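Local coordinates for coenzyme F420-dependent N(5),N(10)-methenyltetrahydromethanopterin reductase-related protein (Desulfurobacterium thermolithotrophum DSM 11699, PDB 6HUZ) that binds the iron-guanylylpyridinol cofactor and, as a bacterial paralog of [Fe]-hydrogenase, uses tetrahydrofolate derivatives as substrates, at residues 24-35 with 150-159; 1-9 with 78-89. All coordinates share one frame; numbering follows the deposited sequence.

Contact 1 of 2, residues 24-35 with 150-159; sequences LGGEPPYGGSAM and IPGTPQHKHY. With FE9 (iron-guanylyl pyridinol cofactor), chain B.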
loop_
_atom_site.group_PDB
_atom_site.type_symbol
_atom_site.label_atom_id
_atom_site.label_comp_id
_atom_site.label_asym_id
_atom_site.label_seq_id
_atom_site.Cartn_x
_atom_site.Cartn_y
_atom_site.Cartn_z
ATOM N N LEU A 24 -7.232 25.347 10.414
ATOM C CA LEU A 24 -5.873 25.559 9.919
ATOM C C LEU A 24 -5.304 26.947 10.197
ATOM O O LEU A 24 -4.185 27.041 10.705
ATOM C CB LEU A 24 -5.826 25.238 8.435
ATOM C CG LEU A 24 -6.160 23.775 8.090
ATOM C CD1 LEU A 24 -6.616 23.655 6.657
ATOM C CD2 LEU A 24 -4.959 22.837 8.345
ATOM N N GLY A 25 -6.053 28.004 9.874
ATOM C CA GLY A 25 -5.604 29.376 10.110
ATOM C C GLY A 25 -5.840 30.333 8.963
ATOM O O GLY A 25 -6.473 29.975 7.967
ATOM N N GLY A 26 -5.323 31.548 9.109
ATOM C CA GLY A 26 -5.453 32.600 8.102
ATOM C C GLY A 26 -6.879 33.102 7.971
ATOM O O GLY A 26 -7.712 32.826 8.830
ATOM N N GLU A 27 -7.169 33.852 6.896
ATOM C CA GLU A 27 -8.495 34.417 6.626
ATOM C C GLU A 27 -8.859 34.286 5.187
ATOM O O GLU A 27 -7.958 34.302 4.348
ATOM C CB GLU A 27 -8.460 35.933 6.830
ATOM C CG GLU A 27 -8.250 36.363 8.244
ATOM C CD GLU A 27 -8.365 37.864 8.355
ATOM O OE1 GLU A 27 -9.388 38.328 8.905
ATOM O OE2 GLU A 27 -7.446 38.574 7.884
ATOM N N PRO A 28 -10.172 34.274 4.851
ATOM C CA PRO A 28 -10.544 34.222 3.436
ATOM C C PRO A 28 -10.013 35.480 2.757
ATOM O O PRO A 28 -9.735 36.484 3.428
ATOM C CB PRO A 28 -12.080 34.126 3.456
ATOM C CG PRO A 28 -12.479 34.616 4.776
ATOM C CD PRO A 28 -11.359 34.302 5.722
ATOM N N PRO A 29 -9.817 35.452 1.434
ATOM C CA PRO A 29 -10.114 34.362 0.497
ATOM C C PRO A 29 -9.019 33.299 0.423
ATOM O O PRO A 29 -7.832 33.608 0.441
ATOM C CB PRO A 29 -10.288 35.104 -0.822
ATOM C CG PRO A 29 -9.257 36.207 -0.727
ATOM C CD PRO A 29 -9.307 36.645 0.725
ATOM N N TYR A 30 -9.443 32.044 0.332
ATOM C CA TYR A 30 -8.560 30.890 0.253
ATOM C C TYR A 30 -8.605 30.316 -1.156
ATOM O O TYR A 30 -9.564 30.557 -1.888
ATOM C CB TYR A 30 -9.065 29.809 1.220
ATOM C CG TYR A 30 -8.956 30.184 2.684
ATOM C CD1 TYR A 30 -7.721 30.223 3.323
ATOM C CD2 TYR A 30 -10.093 30.410 3.450
ATOM C CE1 TYR A 30 -7.620 30.498 4.682
ATOM C CE2 TYR A 30 -10.004 30.718 4.805
ATOM C CZ TYR A 30 -8.765 30.747 5.423
ATOM O OH TYR A 30 -8.676 31.032 6.772
ATOM N N GLY A 31 -7.580 29.550 -1.509
ATOM C CA GLY A 31 -7.506 28.894 -2.810
ATOM C C GLY A 31 -6.828 29.688 -3.905
ATOM O O GLY A 31 -5.828 30.350 -3.656
ATOM N N GLY A 32 -7.364 29.600 -5.114
ATOM C CA GLY A 32 -6.820 30.270 -6.290
ATOM C C GLY A 32 -6.636 31.753 -6.090
ATOM O O GLY A 32 -5.638 32.324 -6.528
ATOM N N SER A 33 -7.633 32.379 -5.436
ATOM C CA SER A 33 -7.623 33.801 -5.118
ATOM C C SER A 33 -6.383 34.153 -4.297
ATOM O O SER A 33 -5.717 35.146 -4.599
ATOM C CB SER A 33 -8.864 34.139 -4.289
ATOM O OG SER A 33 -8.962 33.211 -3.218
ATOM N N ALA A 34 -6.089 33.362 -3.252
ATOM C CA ALA A 34 -4.924 33.610 -2.382
ATOM C C ALA A 34 -3.618 33.484 -3.183
ATOM O O ALA A 34 -2.710 34.292 -2.996
ATOM C CB ALA A 34 -4.905 32.592 -1.229
ATOM N N MET A 35 -3.539 32.455 -4.051
ATOM C CA MET A 35 -2.390 32.185 -4.909
ATOM C C MET A 35 -2.166 33.408 -5.795
ATOM O O MET A 35 -1.048 33.888 -5.914
ATOM C CB MET A 35 -2.647 30.960 -5.795
ATOM C CG MET A 35 -2.552 29.642 -5.041
ATOM S SD MET A 35 -2.889 28.249 -6.108
ATOM C CE MET A 35 -1.572 28.364 -7.248
ATOM N N ILE A 150 -4.088 24.466 1.712
ATOM C CA ILE A 150 -5.071 25.399 1.210
ATOM C C ILE A 150 -4.384 26.785 1.133
ATOM O O ILE A 150 -4.087 27.378 2.184
ATOM C CB ILE A 150 -6.331 25.445 2.122
ATOM C CG1 ILE A 150 -7.029 24.038 2.111
ATOM C CG2 ILE A 150 -7.278 26.583 1.690
ATOM C CD1 ILE A 150 -8.179 23.919 3.175
ATOM N N PRO A 151 -4.133 27.338 -0.069
ATOM C CA PRO A 151 -3.490 28.666 -0.128
ATOM C C PRO A 151 -4.274 29.681 0.693
ATOM O O PRO A 151 -5.511 29.763 0.566
ATOM C CB PRO A 151 -3.508 28.988 -1.617
ATOM C CG PRO A 151 -3.397 27.617 -2.273
ATOM C CD PRO A 151 -4.382 26.821 -1.432
ATOM N N GLY A 152 -3.549 30.410 1.547
ATOM C CA GLY A 152 -4.117 31.408 2.447
ATOM C C GLY A 152 -4.012 31.000 3.903
ATOM O O GLY A 152 -4.239 31.816 4.807
ATOM N N THR A 153 -3.671 29.732 4.141
ATOM C CA THR A 153 -3.484 29.199 5.483
ATOM C C THR A 153 -1.963 29.267 5.792
ATOM O O THR A 153 -1.137 29.217 4.877
ATOM C CB THR A 153 -3.991 27.765 5.555
ATOM O OG1 THR A 153 -3.231 26.970 4.642
ATOM C CG2 THR A 153 -5.487 27.652 5.232
ATOM N N PRO A 154 -1.556 29.385 7.060
ATOM C CA PRO A 154 -0.109 29.416 7.345
ATOM C C PRO A 154 0.622 28.130 6.915
ATOM O O PRO A 154 1.834 28.173 6.721
ATOM C CB PRO A 154 -0.051 29.583 8.861
ATOM C CG PRO A 154 -1.390 29.121 9.363
ATOM C CD PRO A 154 -2.363 29.466 8.294
ATOM N N GLN A 155 -0.097 26.993 6.774
ATOM C CA GLN A 155 0.512 25.707 6.379
ATOM C C GLN A 155 0.970 25.750 4.925
ATOM O O GLN A 155 1.869 25.001 4.553
ATOM C CB GLN A 155 -0.499 24.519 6.524
ATOM C CG GLN A 155 -0.855 24.157 7.965
ATOM C CD GLN A 155 -1.893 25.066 8.604
ATOM O OE1 GLN A 155 -2.506 25.940 7.964
ATOM N NE2 GLN A 155 -2.123 24.886 9.895
ATOM N N HIS A 156 0.343 26.597 4.082
ATOM C CA HIS A 156 0.755 26.639 2.684
ATOM C C HIS A 156 2.114 27.354 2.568
ATOM O O HIS A 156 2.174 28.587 2.520
ATOM C CB HIS A 156 -0.318 27.306 1.814
ATOM C CG HIS A 156 0.117 27.428 0.393
ATOM N ND1 HIS A 156 -0.014 28.613 -0.299
ATOM C CD2 HIS A 156 0.730 26.517 -0.402
ATOM C CE1 HIS A 156 0.476 28.384 -1.505
ATOM N NE2 HIS A 156 0.963 27.138 -1.605
ATOM N N LYS A 157 3.220 26.571 2.546
ATOM C CA LYS A 157 4.555 27.155 2.456
ATOM C C LYS A 157 5.319 26.515 1.347
ATOM O O LYS A 157 6.528 26.487 1.393
ATOM C CB LYS A 157 5.301 26.950 3.778
ATOM C CG LYS A 157 4.443 27.269 4.997
ATOM C CD LYS A 157 5.252 27.700 6.213
ATOM C CE LYS A 157 4.885 26.922 7.451
ATOM N NZ LYS A 157 4.980 27.772 8.669
ATOM N N HIS A 158 4.639 25.982 0.339
ATOM C CA HIS A 158 5.386 25.265 -0.702
ATOM C C HIS A 158 4.465 24.947 -1.831
ATOM O O HIS A 158 3.257 25.133 -1.723
ATOM C CB HIS A 158 5.796 23.854 -0.080
ATOM C CG HIS A 158 4.610 23.238 0.618
ATOM N ND1 HIS A 158 4.365 23.471 1.964
ATOM C CD2 HIS A 158 3.574 22.537 0.104
ATOM C CE1 HIS A 158 3.213 22.872 2.232
ATOM N NE2 HIS A 158 2.696 22.305 1.142
ATOM N N TYR A 159 5.031 24.406 -2.897
ATOM C CA TYR A 159 4.276 23.917 -4.048
ATOM C C TYR A 159 4.953 22.592 -4.514
ATOM O O TYR A 159 6.183 22.464 -4.432
ATOM C CB TYR A 159 4.302 24.884 -5.220
ATOM C CG TYR A 159 3.398 26.086 -5.069
ATOM C CD1 TYR A 159 2.017 25.955 -5.135
ATOM C CD2 TYR A 159 3.926 27.359 -4.871
ATOM C CE1 TYR A 159 1.182 27.055 -5.009
ATOM C CE2 TYR A 159 3.098 28.471 -4.748
ATOM C CZ TYR A 159 1.724 28.312 -4.813
ATOM O OH TYR A 159 0.882 29.381 -4.674
HETATM O O2 FE9 B . -9.935 21.745 -1.843
HETATM FE FE FE9 B . -6.909 21.637 -2.953
HETATM C C1F FE9 B . -6.789 23.207 -2.017
HETATM O O1F FE9 B . -6.710 24.179 -1.441
HETATM C C2F FE9 B . -5.231 21.199 -2.352
HETATM O O2F FE9 B . -4.184 20.958 -2.002
HETATM C C8 FE9 B . -6.241 22.346 -4.591
HETATM O O18 FE9 B . -5.051 22.474 -4.816
HETATM C C7 FE9 B . -7.249 22.748 -5.655
HETATM C C6 FE9 B . -8.592 22.695 -4.985
HETATM N N1 FE9 B . -8.639 22.201 -3.671
HETATM C C5 FE9 B . -9.794 23.171 -5.690
HETATM C C5M FE9 B . -9.683 23.648 -7.109
HETATM C C4 FE9 B . -11.084 23.113 -4.984
HETATM C C3 FE9 B . -11.129 22.581 -3.594
HETATM C C3M FE9 B . -12.409 22.511 -2.801
HETATM C C2 FE9 B . -9.836 22.134 -2.953
HETATM O O3P FE9 B . -12.190 23.481 -5.687
HETATM P P1 FE9 B . -12.927 24.908 -5.516
HETATM O O1P FE9 B . -12.556 25.496 -4.239
HETATM O O2P FE9 B . -14.515 24.605 -5.450
HETATM O "O5'" FE9 B . -12.469 25.791 -6.761
HETATM C "C5'" FE9 B . -12.921 25.543 -8.083
HETATM C "C4'" FE9 B . -13.158 26.909 -8.716
HETATM O "O4'" FE9 B . -13.443 26.750 -10.100
HETATM C "C1'" FE9 B . -14.361 27.769 -10.473
HETATM C "C2'" FE9 B . -15.303 27.847 -9.290
HETATM O "O2'" FE9 B . -16.050 29.069 -9.214
HETATM C "C3'" FE9 B . -14.352 27.650 -8.116
HETATM O "O3'" FE9 B . -13.905 28.884 -7.551
HETATM N N9A FE9 B . -14.967 27.440 -11.777
HETATM C C4A FE9 B . -14.432 27.850 -12.903
HETATM N N3A FE9 B . -13.376 28.647 -13.187
HETATM C C2A FE9 B . -13.111 28.941 -14.477
HETATM N N2A FE9 B . -12.023 29.707 -14.718
HETATM N N1A FE9 B . -13.852 28.502 -15.512
HETATM C C6A FE9 B . -14.956 27.754 -15.341
HETATM O O6A FE9 B . -15.619 27.341 -16.307
HETATM C C5A FE9 B . -15.306 27.357 -13.975
HETATM N N7A FE9 B . -16.271 26.631 -13.391
HETATM C C8A FE9 B . -16.051 26.688 -12.052
HETATM O O HOH W 1 -4.970 34.362 5.421
HETATM O O HOH W 2 -7.902 20.144 -1.598
#
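G31 N donates to P151 O at 2.9 Å, joining the residue before helix 32-41 to the loop that carries I150 and P151 to the iron-guanylylpyridinol cofactor. The bond is fairly straight, 161° at the hydrogen. At the far end, Q155 NE2 donates a hydrogen bond to L24 O at 3.1 Å, with the oxygen almost in the plane of the Q155 amide. The Q155 chain bends at its second torsion (chi2 80°), which brings the amide across L24, with OE1 3.4 Å from L24 CB. Between these two bonds, water 1 accepts from E27 N and donates to G152 O. Within the segments, Y30 OH donates to G25 O from above the carbonyl plane, and I150 O accepts from both T153 N and T153 OG1.

Apolar contacts fill the rest. The Y30 ring lies beside the type II turn 150-153, with P151 O at its edge and T153 CG2 3.6 Å from CE1. Y30 CB meets I150 CG2. A34 CB packs on P151 CB at 3.9 Å, and M35 CG touches P151 CG. M35 bends at its third torsion (chi3 64°), bringing CE to Y159 CE1 at 3.8 Å.

Glycines allow the close approach. A side chain on G26 would collide with G152 O, and one on G152 with the Y30 ring.

I150 lies against one iron carbonyl, CA 3.3 Å from O1F, and against methenyltetrahydrofolate. P151 packs on helix 32-41, and only its CD nears O1F. The direct bonds all end on backbone oxygens. Those at I150, P151 and G152 probably help to fix the turn beside the cofactor.

Contact 2 of 2, residues 1-9 with 78-89; sequences MRVTVYGFG and AAKEAEVAILFT. With FE9 (iron-guanylyl pyridinol cofactor), chain B.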
loop_
_atom_site.group_PDB
_atom_site.type_symbol
_atom_site.label_atom_id
_atom_site.label_comp_id
_atom_site.label_asym_id
_atom_site.label_seq_id
_atom_site.Cartn_x
_atom_site.Cartn_y
_atom_site.Cartn_z
ATOM N N MET A 1 6.352 37.902 -14.709
ATOM C CA MET A 1 5.799 37.049 -15.758
ATOM C C MET A 1 4.259 37.147 -15.764
ATOM O O MET A 1 3.669 37.632 -14.795
ATOM C CB MET A 1 6.321 35.590 -15.598
ATOM C CG MET A 1 5.438 34.667 -14.741
ATOM S SD MET A 1 6.102 32.963 -14.569
ATOM C CE MET A 1 7.651 33.259 -13.715
ATOM N N ARG A 2 3.618 36.735 -16.870
ATOM C CA ARG A 2 2.161 36.800 -16.985
ATOM C C ARG A 2 1.583 35.448 -16.519
ATOM O O ARG A 2 1.841 34.421 -17.149
ATOM C CB ARG A 2 1.728 37.106 -18.430
ATOM C CG ARG A 2 2.062 38.547 -18.922
ATOM C CD ARG A 2 0.851 39.353 -19.344
ATOM N NE ARG A 2 0.977 40.752 -18.922
ATOM C CZ ARG A 2 0.066 41.441 -18.233
ATOM N NH1 ARG A 2 0.294 42.706 -17.901
ATOM N NH2 ARG A 2 -1.078 40.868 -17.868
ATOM N N VAL A 3 0.821 35.450 -15.423
ATOM C CA VAL A 3 0.225 34.217 -14.867
ATOM C C VAL A 3 -1.291 34.380 -14.800
ATOM O O VAL A 3 -1.772 35.422 -14.354
ATOM C CB VAL A 3 0.730 33.979 -13.420
ATOM C CG1 VAL A 3 0.266 32.633 -12.869
ATOM C CG2 VAL A 3 2.233 34.126 -13.313
ATOM N N THR A 4 -2.029 33.358 -15.204
ATOM C CA THR A 4 -3.481 33.349 -15.116
ATOM C C THR A 4 -3.848 32.186 -14.201
ATOM O O THR A 4 -3.441 31.040 -14.437
ATOM C CB THR A 4 -4.182 33.168 -16.468
ATOM O OG1 THR A 4 -3.861 34.277 -17.307
ATOM C CG2 THR A 4 -5.705 33.077 -16.324
ATOM N N VAL A 5 -4.616 32.479 -13.156
ATOM C CA VAL A 5 -5.100 31.470 -12.219
ATOM C C VAL A 5 -6.529 31.289 -12.627
ATOM O O VAL A 5 -7.258 32.275 -12.773
ATOM C CB VAL A 5 -4.977 31.921 -10.750
ATOM C CG1 VAL A 5 -5.714 30.950 -9.823
ATOM C CG2 VAL A 5 -3.495 32.041 -10.353
ATOM N N TYR A 6 -6.935 30.058 -12.838
ATOM C CA TYR A 6 -8.301 29.757 -13.243
ATOM C C TYR A 6 -9.026 29.211 -12.038
ATOM O O TYR A 6 -8.658 28.153 -11.582
ATOM C CB TYR A 6 -8.282 28.739 -14.388
ATOM C CG TYR A 6 -7.949 29.390 -15.714
ATOM C CD1 TYR A 6 -8.934 29.992 -16.481
ATOM C CD2 TYR A 6 -6.645 29.421 -16.190
ATOM C CE1 TYR A 6 -8.626 30.641 -17.675
ATOM C CE2 TYR A 6 -6.326 30.064 -17.388
ATOM C CZ TYR A 6 -7.328 30.638 -18.146
ATOM O OH TYR A 6 -7.018 31.273 -19.332
ATOM N N GLY A 7 -10.016 29.937 -11.519
ATOM C CA GLY A 7 -10.784 29.512 -10.350
ATOM C C GLY A 7 -10.508 30.342 -9.111
ATOM O O GLY A 7 -9.367 30.468 -8.694
ATOM N N PHE A 8 -11.547 30.936 -8.513
ATOM C CA PHE A 8 -11.348 31.774 -7.320
ATOM C C PHE A 8 -11.073 30.937 -6.070
ATOM O O PHE A 8 -10.255 31.331 -5.236
ATOM C CB PHE A 8 -12.599 32.644 -7.064
ATOM C CG PHE A 8 -12.392 33.764 -6.066
ATOM C CD1 PHE A 8 -11.905 35.003 -6.474
ATOM C CD2 PHE A 8 -12.677 33.579 -4.721
ATOM C CE1 PHE A 8 -11.736 36.046 -5.560
ATOM C CE2 PHE A 8 -12.491 34.614 -3.806
ATOM C CZ PHE A 8 -12.029 35.848 -4.233
ATOM N N GLY A 9 -11.803 29.839 -5.950
ATOM C CA GLY A 9 -11.772 28.911 -4.824
ATOM C C GLY A 9 -13.158 29.024 -4.211
ATOM O O GLY A 9 -13.735 30.109 -4.249
ATOM N N ALA A 78 -8.501 35.560 -20.886
ATOM C CA ALA A 78 -7.537 35.436 -19.802
ATOM C C ALA A 78 -6.301 34.627 -20.219
ATOM O O ALA A 78 -5.244 34.787 -19.615
ATOM C CB ALA A 78 -8.196 34.762 -18.604
ATOM N N ALA A 79 -6.426 33.771 -21.243
ATOM C CA ALA A 79 -5.310 32.936 -21.712
ATOM C C ALA A 79 -4.335 33.656 -22.655
ATOM O O ALA A 79 -3.160 33.316 -22.680
ATOM C CB ALA A 79 -5.862 31.711 -22.422
ATOM N N LYS A 80 -4.829 34.624 -23.417
ATOM C CA LYS A 80 -4.099 35.401 -24.429
ATOM C C LYS A 80 -2.644 35.772 -24.119
ATOM O O LYS A 80 -1.795 35.601 -25.008
ATOM C CB LYS A 80 -4.873 36.660 -24.824
ATOM C CG LYS A 80 -6.308 36.402 -25.306
ATOM C CD LYS A 80 -6.419 36.159 -26.801
ATOM C CE LYS A 80 -7.858 35.951 -27.202
ATOM N NZ LYS A 80 -8.206 36.623 -28.483
ATOM N N GLU A 81 -2.315 36.282 -22.920
ATOM C CA GLU A 81 -0.886 36.604 -22.672
ATOM C C GLU A 81 -0.281 35.695 -21.573
ATOM O O GLU A 81 0.827 35.942 -21.103
ATOM C CB GLU A 81 -0.667 38.075 -22.283
ATOM C CG GLU A 81 -1.586 39.071 -22.954
ATOM C CD GLU A 81 -1.519 40.422 -22.279
ATOM O OE1 GLU A 81 -0.801 41.306 -22.796
ATOM O OE2 GLU A 81 -2.178 40.594 -21.226
ATOM N N ALA A 82 -1.006 34.659 -21.170
ATOM C CA ALA A 82 -0.587 33.770 -20.112
ATOM C C ALA A 82 0.634 32.871 -20.416
ATOM O O ALA A 82 0.583 32.046 -21.328
ATOM C CB ALA A 82 -1.773 32.917 -19.690
ATOM N N GLU A 83 1.723 33.032 -19.637
ATOM C CA GLU A 83 2.928 32.196 -19.775
ATOM C C GLU A 83 2.724 30.960 -18.899
ATOM O O GLU A 83 3.298 29.899 -19.155
ATOM C CB GLU A 83 4.168 32.906 -19.245
ATOM C CG GLU A 83 4.689 34.026 -20.102
ATOM C CD GLU A 83 5.786 34.710 -19.327
ATOM O OE1 GLU A 83 5.585 35.873 -18.911
ATOM O OE2 GLU A 83 6.835 34.065 -19.103
ATOM N N VAL A 84 1.945 31.122 -17.823
ATOM C CA VAL A 84 1.617 30.047 -16.884
ATOM C C VAL A 84 0.084 30.112 -16.687
ATOM O O VAL A 84 -0.451 31.174 -16.378
ATOM C CB VAL A 84 2.327 30.185 -15.519
ATOM C CG1 VAL A 84 1.794 29.137 -14.532
ATOM C CG2 VAL A 84 3.839 30.063 -15.660
ATOM N N ALA A 85 -0.597 28.986 -16.858
ATOM C CA ALA A 85 -2.039 28.884 -16.666
ATOM C C ALA A 85 -2.215 27.853 -15.552
ATOM O O ALA A 85 -1.824 26.699 -15.725
ATOM C CB ALA A 85 -2.725 28.427 -17.952
ATOM N N ILE A 86 -2.735 28.277 -14.390
ATOM C CA ILE A 86 -2.924 27.397 -13.249
ATOM C C ILE A 86 -4.397 27.041 -13.108
ATOM O O ILE A 86 -5.227 27.937 -12.960
ATOM C CB ILE A 86 -2.365 27.985 -11.939
ATOM C CG1 ILE A 86 -0.841 28.214 -12.071
ATOM C CG2 ILE A 86 -2.654 26.974 -10.786
ATOM C CD1 ILE A 86 -0.250 29.138 -11.063
ATOM N N LEU A 87 -4.712 25.733 -13.123
ATOM C CA LEU A 87 -6.093 25.291 -13.025
ATOM C C LEU A 87 -6.547 24.967 -11.610
ATOM O O LEU A 87 -6.405 23.821 -11.176
ATOM C CB LEU A 87 -6.307 24.096 -13.964
ATOM C CG LEU A 87 -5.997 24.367 -15.441
ATOM C CD1 LEU A 87 -6.092 23.102 -16.256
ATOM C CD2 LEU A 87 -6.952 25.425 -16.034
ATOM N N PHE A 88 -7.100 25.977 -10.893
ATOM C CA PHE A 88 -7.649 25.810 -9.531
ATOM C C PHE A 88 -9.150 25.575 -9.849
ATOM O O PHE A 88 -10.008 26.338 -9.433
ATOM C CB PHE A 88 -7.436 27.110 -8.700
ATOM C CG PHE A 88 -7.513 26.861 -7.214
ATOM C CD1 PHE A 88 -8.732 26.916 -6.546
ATOM C CD2 PHE A 88 -6.372 26.519 -6.489
ATOM C CE1 PHE A 88 -8.814 26.604 -5.189
ATOM C CE2 PHE A 88 -6.455 26.222 -5.125
ATOM C CZ PHE A 88 -7.678 26.241 -4.490
ATOM N N THR A 89 -9.433 24.537 -10.644
ATOM C CA THR A 89 -10.774 24.250 -11.158
ATOM C C THR A 89 -11.499 23.110 -10.418
ATOM O O THR A 89 -10.889 22.344 -9.686
ATOM C CB THR A 89 -10.606 24.029 -12.659
ATOM O OG1 THR A 89 -9.566 23.082 -12.868
ATOM C CG2 THR A 89 -10.193 25.319 -13.379
HETATM O O2 FE9 B . -9.935 21.745 -1.843
HETATM FE FE FE9 B . -6.909 21.637 -2.953
HETATM C C1F FE9 B . -6.789 23.207 -2.017
HETATM O O1F FE9 B . -6.710 24.179 -1.441
HETATM C C2F FE9 B . -5.231 21.199 -2.352
HETATM O O2F FE9 B . -4.184 20.958 -2.002
HETATM C C8 FE9 B . -6.241 22.346 -4.591
HETATM O O18 FE9 B . -5.051 22.474 -4.816
HETATM C C7 FE9 B . -7.249 22.748 -5.655
HETATM C C6 FE9 B . -8.592 22.695 -4.985
HETATM N N1 FE9 B . -8.639 22.201 -3.671
HETATM C C5 FE9 B . -9.794 23.171 -5.690
HETATM C C5M FE9 B . -9.683 23.648 -7.109
HETATM C C4 FE9 B . -11.084 23.113 -4.984
HETATM C C3 FE9 B . -11.129 22.581 -3.594
HETATM C C3M FE9 B . -12.409 22.511 -2.801
HETATM C C2 FE9 B . -9.836 22.134 -2.953
HETATM O O3P FE9 B . -12.190 23.481 -5.687
HETATM P P1 FE9 B . -12.927 24.908 -5.516
HETATM O O1P FE9 B . -12.556 25.496 -4.239
HETATM O O2P FE9 B . -14.515 24.605 -5.450
HETATM O "O5'" FE9 B . -12.469 25.791 -6.761
HETATM C "C5'" FE9 B . -12.921 25.543 -8.083
HETATM C "C4'" FE9 B . -13.158 26.909 -8.716
HETATM O "O4'" FE9 B . -13.443 26.750 -10.100
HETATM C "C1'" FE9 B . -14.361 27.769 -10.473
HETATM C "C2'" FE9 B . -15.303 27.847 -9.290
HETATM O "O2'" FE9 B . -16.050 29.069 -9.214
HETATM C "C3'" FE9 B . -14.352 27.650 -8.116
HETATM O "O3'" FE9 B . -13.905 28.884 -7.551
HETATM N N9A FE9 B . -14.967 27.440 -11.777
HETATM C C4A FE9 B . -14.432 27.850 -12.903
HETATM N N3A FE9 B . -13.376 28.647 -13.187
HETATM C C2A FE9 B . -13.111 28.941 -14.477
HETATM N N2A FE9 B . -12.023 29.707 -14.718
HETATM N N1A FE9 B . -13.852 28.502 -15.512
HETATM C C6A FE9 B . -14.956 27.754 -15.341
HETATM O O6A FE9 B . -15.619 27.341 -16.307
HETATM C C5A FE9 B . -15.306 27.357 -13.975
HETATM N N7A FE9 B . -16.271 26.631 -13.391
HETATM C C8A FE9 B . -16.051 26.688 -12.052
HETATM O O HOH W 2 -7.902 20.144 -1.598
#
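R2 O accepts from E83 N at 2.9 Å and, weakly, from V84 N. This double grip starts the pairing of parallel strands 2-6 and 84-87, neighbours in the six-stranded sheet of a Rossmann-like domain. E83 OE1 returns a bond, taking R2 N from above the carboxylate plane; E83 OE2 has its own salt bridge to K179. Onward the strands alternate regularly: T4 N to V84 O, I86 N to T4 O, Y6 N to I86 O, F88 N to Y6 O.

T4 OG1 donates to A78 O at 2.7 Å, tying the strand to residues 78-79, which precede strand 84-87. This torsion (chi1 -63°) leaves CG2 anti to the backbone N, over a face of the Y6 ring toward its rim. The Y6 ring has A85 CB at its edge, and its hydroxyl bonds to D75 O. V3 CG1 meets I86 CD1 at 4.0 Å, on the face that V5 shares. The R2 guanidinium carries E81 OE2 over one face, 3.5 Å from NH2, a salt bridge of charge alone. E81 is poorly ordered, so this pairing is loosely defined.

Past the strands, G9 N donates to FE9 O3' at 2.8 Å. F88 CE1 and CZ lie against the pyridinol, CE1 3.6 Å from FE9 C5. An alanine in place of F88 would probably strip the pyridinol of this aromatic cover and open a gap beside its methyl group. That methyl, FE9 C5M, lies over one face of the F88 ring, 3.4 Å from CD1.

How the contacts relate
The two contacts meet at the cofactor but share no helix or strand. Contact 2 is buried and pairs strands 2-6 and 84-87 of the central sheet. Contact 1 is only partly buried and mostly loop, with the start of helix 32-41 and of strand 158-163. Their chemistry follows. Contact 2 rests on a regular series of backbone bonds; contact 1 has two direct hydrogen bonds, a water bridge and apolar packing on a turn. Contact 1 lies near one iron carbonyl, O1F, and contact 2 reaches the ribose and the pyridinol. They join where helix 32-41 begins: G31 CA sits 3.1 Å from F88 CZ, and S33 N probably bonds to F8 O at 2.8 Å.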